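Local coordinates for cell division protein FtsX (Streptococcus pneumoniae, PDB 6HE6), which forms with FtsE an ABC-transporter-like membrane complex needed for cell division, its large extracellular loop interacting with the peptidoglycan hydrolase PcsB, at residues A[64-67]-A[68-71]. Residues are numbered along the deposited sequence; the frame is centred on the assembly and turned at random.
Sequences YEKL and TEIM. With CAT (dodecane-trimethylamine), chain C.
In the pocket that holds dodecane-trimethylamine, the ring of Tyr-64 is sandwiched between the ligand and Thr-68, one turn further along the same helix. The Thr-68 methyl sits over one face in a CH-pi contact, CG2 3.6 Å from the centroid of the Tyr-64 ring and displaced toward the hydroxyl end, where CG2 lies 3.3 Å from Tyr-64 CZ. Over the opposite face runs the start of the ligand's alkyl chain around C2, while its N-methyl CB1 comes 3.4 Å from Tyr-64 CD2. With chi1 of Tyr-64 at 170°, CG lies opposite the backbone N and the ring stands out from the helix, crossing the Thr-68 side chain at about a right angle so that its face meets the methyl. Its hydroxyl is tied to the backbone N of Trp-75, and Asn-74, Glu-79, Asn-83 and Leu-85 pack against this side chain from loops.

Helix 60-70, which follows outer strand 52-58 of the antiparallel sheet, here illustrates a threonine hydroxyl bonding back to the helix backbone, to the carbonyl three residues earlier. With chi1 at 64°, Thr-68 OG1 donates to Glu-65 O at 2.7 Å, and Glu-69 N reaches the same oxygen at 2.9 Å, so that one carbonyl is gripped twice. The same rotamer turns the methyl toward the tyrosine. On the exposed flank, Lys-66 and Glu-69 lie side by side; NZ of Lys-66 meets OE1 of Glu-69 at 3.2 Å from above the carboxylate plane, a surface salt bridge. Met-71, where helical backbone angles end, still makes the helical bond from its N-H to Leu-67 O, with N 2.9 Å from that oxygen.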
# COMPACT_ATOMS: atom_id res chain seq x y z
N TYR A 64 9.33 -6.95 -2.44
CA TYR A 64 10.65 -7.56 -2.32
C TYR A 64 11.00 -8.37 -3.56
O TYR A 64 12.14 -8.33 -4.03
CB TYR A 64 10.73 -8.42 -1.05
CG TYR A 64 11.99 -9.25 -1.01
CD1 TYR A 64 13.22 -8.65 -0.78
CD2 TYR A 64 11.96 -10.62 -1.23
CE1 TYR A 64 14.39 -9.39 -0.76
CE2 TYR A 64 13.14 -11.38 -1.21
CZ TYR A 64 14.34 -10.75 -0.97
OH TYR A 64 15.52 -11.47 -0.95
N GLU A 65 10.03 -9.09 -4.12
CA GLU A 65 10.28 -9.81 -5.37
C GLU A 65 10.75 -8.86 -6.46
O GLU A 65 11.73 -9.14 -7.16
CB GLU A 65 9.04 -10.56 -5.81
CG GLU A 65 8.30 -11.24 -4.68
CD GLU A 65 9.23 -11.95 -3.71
OE1 GLU A 65 10.10 -12.71 -4.18
OE2 GLU A 65 9.08 -11.74 -2.48
N LYS A 66 10.05 -7.74 -6.64
CA LYS A 66 10.46 -6.79 -7.67
C LYS A 66 11.86 -6.25 -7.40
O LYS A 66 12.66 -6.10 -8.33
CB LYS A 66 9.46 -5.64 -7.78
CG LYS A 66 8.22 -6.02 -8.57
CD LYS A 66 8.57 -6.66 -9.90
CE LYS A 66 7.38 -7.45 -10.46
NZ LYS A 66 7.42 -8.90 -10.07
N LEU A 67 12.17 -5.96 -6.14
CA LEU A 67 13.52 -5.50 -5.81
C LEU A 67 14.58 -6.54 -6.22
O LEU A 67 15.61 -6.19 -6.80
CB LEU A 67 13.62 -5.17 -4.31
CG LEU A 67 13.54 -3.71 -3.87
CD1 LEU A 67 13.62 -3.62 -2.35
CD2 LEU A 67 14.67 -2.89 -4.47
N THR A 68 14.34 -7.82 -5.93
CA THR A 68 15.30 -8.84 -6.34
C THR A 68 15.36 -8.96 -7.86
O THR A 68 16.42 -9.23 -8.43
CB THR A 68 14.96 -10.18 -5.70
OG1 THR A 68 13.69 -10.65 -6.18
CG2 THR A 68 14.92 -10.05 -4.19
N GLU A 69 14.23 -8.71 -8.52
CA GLU A 69 14.18 -8.73 -9.98
C GLU A 69 14.99 -7.59 -10.60
O GLU A 69 15.66 -7.79 -11.62
CB GLU A 69 12.72 -8.63 -10.42
CG GLU A 69 12.30 -9.59 -11.49
CD GLU A 69 10.79 -9.55 -11.71
OE1 GLU A 69 10.07 -10.43 -11.16
OE2 GLU A 69 10.34 -8.62 -12.41
N ILE A 70 14.92 -6.40 -10.01
CA ILE A 70 15.57 -5.20 -10.56
C ILE A 70 17.06 -5.16 -10.22
O ILE A 70 17.91 -4.99 -11.11
CB ILE A 70 14.81 -3.93 -10.07
CG1 ILE A 70 13.40 -3.83 -10.69
CG2 ILE A 70 15.58 -2.66 -10.39
CD1 ILE A 70 12.63 -2.58 -10.23
N MET A 71 17.42 -5.31 -8.95
CA MET A 71 18.82 -5.41 -8.55
C MET A 71 19.30 -6.84 -8.81
O MET A 71 18.59 -7.67 -9.38
CB MET A 71 19.01 -5.02 -7.08
CG MET A 71 18.39 -3.68 -6.60
SD MET A 71 18.91 -2.18 -7.46
CE MET A 71 19.25 -1.07 -6.09
C1 CAT C . 12.69 -11.72 3.69
C2 CAT C . 13.65 -10.86 2.84
C3 CAT C . 13.55 -9.37 3.23
C4 CAT C . 14.84 -8.60 2.92
C5 CAT C . 14.63 -7.10 3.22
C6 CAT C . 15.92 -6.27 3.25
C7 CAT C . 16.04 -5.58 4.61
C8 CAT C . 16.84 -4.27 4.59
C9 CAT C . 16.20 -3.33 5.62
C10 CAT C . 17.14 -2.20 6.02
C11 CAT C . 16.32 -0.91 6.17
C12 CAT C . 16.61 -0.24 7.51
CA1 CAT C . 10.86 -13.28 3.69
CB1 CAT C . 11.16 -11.76 1.89
CC1 CAT C . 12.66 -13.60 2.22
NE1 CAT C . 11.85 -12.58 2.87